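Local atomic coordinates of glycosyltransferase (PDB entry 2IUY), a protein that probably transfers a sugar with retention of configuration during avilamycin A biosynthesis, as a GT-B glycosyltransferase of family GT4 that binds UDP. Residues P12-G17 and A70-E75; A20-P25 and G31-V36. All blocks are in the same frame, centred on the assembly; numbering follows the deposited sequence.

Interaction 1 (P12-G17 and A70-E75); sequences PLRVPG and AGEPEE
Arg14 and Pro12, in the long loop that follows the first strand of the N-terminal Rossmann-like domain of this GT-B enzyme, meet Glu72 and Gly71 at the start of helix 73-82. The contact is small, burying 152 Å² in all, and rests on one salt bridge and a close van der Waals contact of the proline ring with a carbonyl oxygen. Arg14 NH2 lies 2.9 Å from Glu72 OE1 in the salt bridge. The oxygen comes to the edge of the guanidinium, near its plane, but the carboxylate is turned almost upright against it, the two planes standing 87° apart. A single oxygen therefore serves a single nitrogen, rather than the two groups lying flat and doubly paired. Arg14 sets out with CG anti to its carbonyl carbon and bends at chi3 (-146°), which carries its end across to the glutamate, whose own chain runs extended beyond CG. The other terminal nitrogen, NH1, is hydrogen-bonded to the carbonyl of Asp19, so the guanidinium is held through both terminal nitrogens. Glu72 occupies the N-cap position of the helix. Beside the ion pair the backbones come close, Pro12 CA lying 6.0 Å from Gly71 CA. Pro12 CB presses on the carbonyl of Gly71, 3.1 Å from its O, while CG stands farther off at 3.7 Å from the same atom. Within the turn, Gly71 N makes a weak, long hydrogen bond to Glu75 OE2, tying the entry of the helix to its first turn. Trp21 packs against both Arg14 and Glu72, and Ile76 of helix 73-82 touches Pro12 and Ala70. The backbone of Ala70 bonds to Gly54, just beyond strand 49-53, and Pro73 leans on Val95, in the loop after strand 87-90.

Interaction 2 (A20-P25 and G31-V36); sequences AWISVP and GIQWVV
Val24 and Pro25 run close past the first turn of helix 31-45, with CA atoms 5.2 Å apart for Val24 and Gln33 and 5.3 Å for Pro25 and Trp34, and a cis peptide bends the chain just before Pro25. This is the approach to the first helix of a beta-alpha-beta unit, strand 5-9, helix 31-45 and strand 49-53, in the N-terminal Rossmann-like domain. Between the two segments lie Tyr29 and Gly30, which bind UDP. Pro25 sits over a face of the Trp34 indole in a CH-pi contact, its CB 3.6 Å from the centroid of the six-membered ring and 16° off the ring normal. The same indole makes a cation-pi pair with Arg225, itself a UDP-binding residue, so proline, tryptophan and arginine link this turn to the nucleotide site. Val24 points toward the helix and sets both methyls against the Gln33 carbonyl, CG1 lying 3.7 Å from O. With CG1 anti to its backbone N, that methyl also comes within 4.1 Å of Val36 CG1. Both valines touch Leu52 of strand 49-53, which brings the buried apolar cluster up to the sheet, and the backbone N of Val24 bonds to Ser58 OG. Gln33, buried itself, bends at chi2 and passes across Ile22 at about a right angle, its CG 4.0 Å from Ile22 CG2. CB and CG of Gln33 also rest on the Ser23 carbonyl oxygen. Ser23 itself turns away from the helix, and its OG donates to Pro25 O at 2.6 Å, approaching at a C=O...donor angle of 143° and tilted 30° from the carbonyl plane.

Overall arrangement
Both interactions involve the one long loop between strand 5-9 and helix 31-45, in the N-terminal domain, and their centres lie 11 Å apart. Interaction 2 is nested within the sequence span closed by interaction 1. The loop doubles back on itself: Leu13 O pairs with Ile22 N at 2.9 Å and Val15 N with Ala20 O at 2.8 Å, both probable hydrogen bonds, joining 12-17 to 20-25 in antiparallel fashion. Its outer limb is fastened to helix 73-82 at the partly buried periphery, away from the UDP site, while its returning limb packs on helix 31-45 beside that site. The loop thus spans from the domain's edge to its nucleotide-binding side.

Interaction 1 (P12-G17 and A70-E75)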
ATOM      1  N   PRO A  12       6.810  -1.915  13.114  1.00 10.58           N
ATOM      2  CA  PRO A  12       6.817  -3.111  14.015  1.00 11.08           C
ATOM      3  C   PRO A  12       5.432  -3.425  14.630  1.00 12.28           C
ATOM      4  O   PRO A  12       4.926  -2.663  15.456  1.00 11.37           O
ATOM      5  CB  PRO A  12       7.882  -2.768  15.091  1.00 11.06           C
ATOM      6  CG  PRO A  12       8.450  -1.445  14.732  1.00 12.40           C
ATOM      7  CD  PRO A  12       7.520  -0.761  13.704  1.00  9.07           C
ATOM      8  N   LEU A  13       4.824  -4.529  14.197  1.00 11.90           N
ATOM      9  CA  LEU A  13       3.501  -4.886  14.598  1.00 13.26           C
ATOM     10  C   LEU A  13       3.455  -6.386  14.803  1.00 14.27           C
ATOM     11  O   LEU A  13       3.963  -7.139  13.987  1.00 12.47           O
ATOM     12  CB  LEU A  13       2.472  -4.530  13.493  1.00 13.45           C
ATOM     13  CG  LEU A  13       2.086  -3.053  13.259  1.00 14.84           C
ATOM     14  CD1 LEU A  13       1.048  -2.898  12.107  1.00 12.91           C
ATOM     15  CD2 LEU A  13       1.520  -2.427  14.558  1.00 11.81           C
ATOM     16  N   ARG A  14       2.777  -6.822  15.865  1.00 14.82           N
ATOM     17  CA  ARG A  14       2.661  -8.258  16.076  1.00 15.38           C
ATOM     18  C   ARG A  14       1.497  -8.837  15.330  1.00 14.24           C
ATOM     19  O   ARG A  14       0.524  -8.146  15.060  1.00 14.23           O
ATOM     20  CB  ARG A  14       2.575  -8.577  17.571  1.00 16.90           C
ATOM     21  CG  ARG A  14       3.966  -8.472  18.224  1.00 18.14           C
ATOM     22  CD  ARG A  14       3.830  -8.644  19.668  1.00 24.41           C
ATOM     23  NE  ARG A  14       4.805  -7.823  20.362  1.00 26.88           N
ATOM     24  CZ  ARG A  14       5.977  -8.270  20.789  1.00 25.86           C
ATOM     25  NH1 ARG A  14       6.314  -9.534  20.587  1.00 20.77           N
ATOM     26  NH2 ARG A  14       6.795  -7.439  21.423  1.00 26.49           N
ATOM     27  N   VAL A  15       1.635 -10.098  14.938  1.00 13.67           N
ATOM     28  CA  VAL A  15       0.520 -10.855  14.383  1.00 12.88           C
ATOM     29  C   VAL A  15      -0.618 -10.774  15.403  1.00 13.22           C
ATOM     30  O   VAL A  15      -0.386 -10.924  16.623  1.00 12.29           O
ATOM     31  CB  VAL A  15       0.942 -12.282  14.108  1.00 12.89           C
ATOM     32  CG1 VAL A  15      -0.269 -13.137  13.793  1.00 11.91           C
ATOM     33  CG2 VAL A  15       2.028 -12.301  12.998  1.00  9.99           C
ATOM     34  N   PRO A  16      -1.821 -10.400  14.944  1.00 13.15           N
ATOM     35  CA  PRO A  16      -2.865 -10.169  15.938  1.00 13.93           C
ATOM     36  C   PRO A  16      -3.102 -11.378  16.858  1.00 14.06           C
ATOM     37  O   PRO A  16      -3.273 -12.498  16.394  1.00 15.39           O
ATOM     38  CB  PRO A  16      -4.091  -9.845  15.070  1.00 13.14           C
ATOM     39  CG  PRO A  16      -3.507  -9.221  13.852  1.00 13.08           C
ATOM     40  CD  PRO A  16      -2.303 -10.085  13.579  1.00 14.30           C
ATOM     41  N   GLY A  17      -3.043 -11.154  18.155  1.00 14.68           N
ATOM     42  CA  GLY A  17      -3.287 -12.239  19.119  1.00 14.41           C
ATOM     43  C   GLY A  17      -2.053 -13.049  19.436  1.00 15.23           C
ATOM     44  O   GLY A  17      -2.157 -14.061  20.151  1.00 14.91           O
ATOM     45  N   ALA A  70      15.584  -7.494  15.060  1.00 19.49           N
ATOM     46  CA  ALA A  70      15.087  -6.405  15.900  1.00 18.77           C
ATOM     47  C   ALA A  70      13.665  -6.137  15.507  1.00 17.94           C
ATOM     48  O   ALA A  70      13.372  -5.776  14.362  1.00 17.39           O
ATOM     49  CB  ALA A  70      15.962  -5.128  15.763  1.00 18.86           C
ATOM     50  N   GLY A  71      12.793  -6.414  16.461  1.00 18.25           N
ATOM     51  CA  GLY A  71      11.367  -6.276  16.323  1.00 18.02           C
ATOM     52  C   GLY A  71      10.923  -5.022  17.012  1.00 18.57           C
ATOM     53  O   GLY A  71      10.402  -4.134  16.363  1.00 19.55           O
ATOM     54  N   GLU A  72      11.126  -4.907  18.322  1.00 20.08           N
ATOM     55  CA  GLU A  72      10.539  -3.738  18.968  1.00 21.59           C
ATOM     56  C   GLU A  72      11.332  -2.460  18.754  1.00 20.27           C
ATOM     57  O   GLU A  72      12.490  -2.525  18.435  1.00 19.23           O
ATOM     58  CB  GLU A  72      10.150  -3.951  20.419  1.00 23.47           C
ATOM     59  CG  GLU A  72      11.051  -4.795  21.195  1.00 28.73           C
ATOM     60  CD  GLU A  72      10.259  -5.402  22.312  1.00 37.23           C
ATOM     61  OE1 GLU A  72       9.262  -6.108  22.005  1.00 39.07           O
ATOM     62  OE2 GLU A  72      10.611  -5.151  23.494  1.00 41.88           O
ATOM     63  N   PRO A  73      10.657  -1.301  18.894  1.00 20.69           N
ATOM     64  CA  PRO A  73      11.243   0.020  18.692  1.00 20.74           C
ATOM     65  C   PRO A  73      12.604   0.184  19.377  1.00 21.09           C
ATOM     66  O   PRO A  73      13.520   0.659  18.734  1.00 20.74           O
ATOM     67  CB  PRO A  73      10.188   0.960  19.261  1.00 21.07           C
ATOM     68  CG  PRO A  73       8.877   0.195  18.969  1.00 21.13           C
ATOM     69  CD  PRO A  73       9.215  -1.225  19.224  1.00 19.75           C
ATOM     70  N   GLU A  74      12.736  -0.238  20.630  1.00 20.83           N
ATOM     71  CA  GLU A  74      13.966  -0.031  21.407  1.00 22.02           C
ATOM     72  C   GLU A  74      15.144  -0.800  20.839  1.00 20.55           C
ATOM     73  O   GLU A  74      16.261  -0.302  20.822  1.00 19.97           O
ATOM     74  CB  GLU A  74      13.749  -0.408  22.899  1.00 23.46           C
ATOM     75  CG  GLU A  74      12.368  -1.091  23.188  1.00 29.38           C
ATOM     76  CD  GLU A  74      12.433  -2.313  24.120  1.00 36.47           C
ATOM     77  OE1 GLU A  74      11.423  -2.538  24.828  1.00 38.71           O
ATOM     78  OE2 GLU A  74      13.469  -3.045  24.142  1.00 38.64           O
ATOM     79  N   GLU A  75      14.881  -2.023  20.388  1.00 20.09           N
ATOM     80  CA  GLU A  75      15.881  -2.877  19.726  1.00 19.41           C
ATOM     81  C   GLU A  75      16.291  -2.305  18.377  1.00 18.00           C
ATOM     82  O   GLU A  75      17.452  -2.419  17.993  1.00 17.30           O
ATOM     83  CB  GLU A  75      15.309  -4.286  19.475  1.00 19.90           C
ATOM     84  CG  GLU A  75      15.328  -5.189  20.681  1.00 24.17           C
ATOM     85  CD  GLU A  75      14.250  -6.276  20.667  1.00 30.12           C
ATOM     86  OE1 GLU A  75      13.732  -6.516  21.787  1.00 34.44           O
ATOM     87  OE2 GLU A  75      13.912  -6.879  19.595  1.00 29.50           O
TER

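Interaction 2 (A20-P25 and G31-V36)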
ATOM      1  N   ALA A  20       4.495 -13.196  17.773  1.00 14.77           N
ATOM      2  CA  ALA A  20       5.280 -13.112  16.539  1.00 14.23           C
ATOM      3  C   ALA A  20       5.109 -11.737  15.881  1.00 15.01           C
ATOM      4  O   ALA A  20       4.058 -11.121  16.001  1.00 14.85           O
ATOM      5  CB  ALA A  20       4.835 -14.189  15.563  1.00 13.91           C
ATOM      6  N   TRP A  21       6.136 -11.293  15.165  1.00 15.20           N
ATOM      7  CA  TRP A  21       6.123 -10.031  14.418  1.00 14.43           C
ATOM      8  C   TRP A  21       5.586 -10.344  13.039  1.00 13.23           C
ATOM      9  O   TRP A  21       5.840 -11.405  12.497  1.00 12.69           O
ATOM     10  CB  TRP A  21       7.549  -9.454  14.335  1.00 15.06           C
ATOM     11  CG  TRP A  21       8.026  -9.007  15.705  1.00 14.75           C
ATOM     12  CD1 TRP A  21       8.833  -9.707  16.557  1.00 16.68           C
ATOM     13  CD2 TRP A  21       7.616  -7.843  16.416  1.00 17.75           C
ATOM     14  NE1 TRP A  21       8.982  -9.034  17.744  1.00 16.12           N
ATOM     15  CE2 TRP A  21       8.253  -7.879  17.681  1.00 17.93           C
ATOM     16  CE3 TRP A  21       6.792  -6.744  16.103  1.00 16.41           C
ATOM     17  CZ2 TRP A  21       8.099  -6.865  18.622  1.00 17.43           C
ATOM     18  CZ3 TRP A  21       6.634  -5.747  17.043  1.00 16.82           C
ATOM     19  CH2 TRP A  21       7.281  -5.813  18.296  1.00 16.40           C
ATOM     20  N   ILE A  22       4.823  -9.422  12.478  1.00 12.27           N
ATOM     21  CA  ILE A  22       4.358  -9.567  11.101  1.00 10.72           C
ATOM     22  C   ILE A  22       5.609  -9.494  10.227  1.00 10.98           C
ATOM     23  O   ILE A  22       6.521  -8.710  10.504  1.00 12.01           O
ATOM     24  CB  ILE A  22       3.313  -8.477  10.750  1.00 10.69           C
ATOM     25  CG1 ILE A  22       2.009  -8.687  11.586  1.00 10.88           C
ATOM     26  CG2 ILE A  22       3.001  -8.484   9.213  1.00  9.98           C
ATOM     27  CD1 ILE A  22       0.973  -7.532  11.468  1.00  8.20           C
ATOM     28  N   SER A  23       5.671 -10.323   9.199  1.00 11.21           N
ATOM     29  CA  SER A  23       6.833 -10.339   8.318  1.00 10.61           C
ATOM     30  C   SER A  23       6.706  -9.396   7.110  1.00  8.94           C
ATOM     31  O   SER A  23       5.663  -8.765   6.867  1.00  9.63           O
ATOM     32  CB  SER A  23       7.160 -11.793   7.888  1.00 11.09           C
ATOM     33  OG  SER A  23       6.165 -12.238   6.945  1.00 15.48           O
ATOM     34  N   VAL A  24       7.797  -9.268   6.368  1.00  7.93           N
ATOM     35  CA  VAL A  24       7.795  -8.579   5.115  1.00  7.52           C
ATOM     36  C   VAL A  24       8.286  -9.551   4.066  1.00  8.68           C
ATOM     37  O   VAL A  24       9.429 -10.022   4.155  1.00  8.23           O
ATOM     38  CB  VAL A  24       8.745  -7.329   5.173  1.00  7.71           C
ATOM     39  CG1 VAL A  24       9.145  -6.841   3.724  1.00  6.37           C
ATOM     40  CG2 VAL A  24       8.109  -6.218   5.964  1.00  5.85           C
ATOM     41  N   PRO A  25       7.438  -9.899   3.081  1.00 10.03           N
ATOM     42  CA  PRO A  25       6.057  -9.490   2.930  1.00 10.26           C
ATOM     43  C   PRO A  25       5.206 -10.200   3.980  1.00 10.80           C
ATOM     44  O   PRO A  25       5.644 -11.215   4.557  1.00  9.30           O
ATOM     45  CB  PRO A  25       5.711  -9.952   1.500  1.00 10.53           C
ATOM     46  CG  PRO A  25       6.570 -11.087   1.261  1.00 11.59           C
ATOM     47  CD  PRO A  25       7.839 -10.868   2.038  1.00  9.29           C
ATOM     48  N   GLY A  31      -0.785  -3.600   4.456  1.00 16.52           N
ATOM     49  CA  GLY A  31      -0.349  -2.728   3.380  1.00 14.23           C
ATOM     50  C   GLY A  31       1.065  -2.219   3.452  1.00 12.12           C
ATOM     51  O   GLY A  31       1.762  -2.357   2.487  1.00 11.60           O
ATOM     52  N   ILE A  32       1.498  -1.618   4.567  1.00 10.41           N
ATOM     53  CA  ILE A  32       2.885  -1.099   4.678  1.00 10.03           C
ATOM     54  C   ILE A  32       3.983  -2.140   4.421  1.00  9.40           C
ATOM     55  O   ILE A  32       5.039  -1.840   3.823  1.00  8.73           O
ATOM     56  CB  ILE A  32       3.173  -0.381   6.044  1.00  9.99           C
ATOM     57  CG1 ILE A  32       2.342   0.914   6.150  1.00 11.31           C
ATOM     58  CG2 ILE A  32       4.705  -0.098   6.237  1.00 10.48           C
ATOM     59  CD1 ILE A  32       2.326   1.546   7.602  1.00 10.10           C
ATOM     60  N   GLN A  33       3.711  -3.358   4.885  1.00  8.65           N
ATOM     61  CA  GLN A  33       4.631  -4.483   4.812  1.00  8.23           C
ATOM     62  C   GLN A  33       4.808  -4.932   3.364  1.00  8.76           C
ATOM     63  O   GLN A  33       5.898  -5.294   2.967  1.00  9.23           O
ATOM     64  CB  GLN A  33       4.126  -5.627   5.694  1.00  6.85           C
ATOM     65  CG  GLN A  33       4.072  -5.280   7.165  1.00  7.23           C
ATOM     66  CD  GLN A  33       2.669  -4.831   7.659  1.00  8.87           C
ATOM     67  OE1 GLN A  33       1.818  -4.370   6.883  1.00  7.29           O
ATOM     68  NE2 GLN A  33       2.443  -4.968   8.946  1.00  9.07           N
ATOM     69  N   TRP A  34       3.732  -4.887   2.584  1.00  9.23           N
ATOM     70  CA  TRP A  34       3.796  -5.090   1.147  1.00 10.14           C
ATOM     71  C   TRP A  34       4.611  -3.964   0.473  1.00  9.90           C
ATOM     72  O   TRP A  34       5.454  -4.225  -0.369  1.00  9.96           O
ATOM     73  CB  TRP A  34       2.377  -5.221   0.518  1.00 12.21           C
ATOM     74  CG  TRP A  34       1.908  -6.670   0.605  1.00 12.86           C
ATOM     75  CD1 TRP A  34       0.895  -7.175   1.373  1.00 13.51           C
ATOM     76  CD2 TRP A  34       2.519  -7.785  -0.048  1.00 14.61           C
ATOM     77  NE1 TRP A  34       0.844  -8.555   1.234  1.00 16.39           N
ATOM     78  CE2 TRP A  34       1.823  -8.947   0.356  1.00 15.17           C
ATOM     79  CE3 TRP A  34       3.575  -7.912  -0.965  1.00 17.59           C
ATOM     80  CZ2 TRP A  34       2.138 -10.212  -0.141  1.00 15.36           C
ATOM     81  CZ3 TRP A  34       3.904  -9.176  -1.436  1.00 15.79           C
ATOM     82  CH2 TRP A  34       3.195 -10.305  -1.016  1.00 14.65           C
ATOM     83  N   VAL A  35       4.383  -2.729   0.880  1.00  8.90           N
ATOM     84  CA  VAL A  35       5.170  -1.608   0.305  1.00  8.40           C
ATOM     85  C   VAL A  35       6.656  -1.874   0.478  1.00  7.06           C
ATOM     86  O   VAL A  35       7.430  -1.729  -0.458  1.00  7.54           O
ATOM     87  CB  VAL A  35       4.784  -0.239   0.901  1.00  7.72           C
ATOM     88  CG1 VAL A  35       5.687   0.892   0.330  1.00  7.11           C
ATOM     89  CG2 VAL A  35       3.283   0.059   0.628  1.00  9.09           C
ATOM     90  N   VAL A  36       7.054  -2.237   1.683  1.00  7.08           N
ATOM     91  CA  VAL A  36       8.473  -2.420   2.038  1.00  5.99           C
ATOM     92  C   VAL A  36       9.091  -3.584   1.246  1.00  7.55           C
ATOM     93  O   VAL A  36      10.212  -3.494   0.810  1.00  7.92           O
ATOM     94  CB  VAL A  36       8.621  -2.630   3.582  1.00  6.72           C
ATOM     95  CG1 VAL A  36      10.072  -2.852   3.971  1.00  5.29           C
ATOM     96  CG2 VAL A  36       8.067  -1.402   4.342  1.00  5.39           C
TER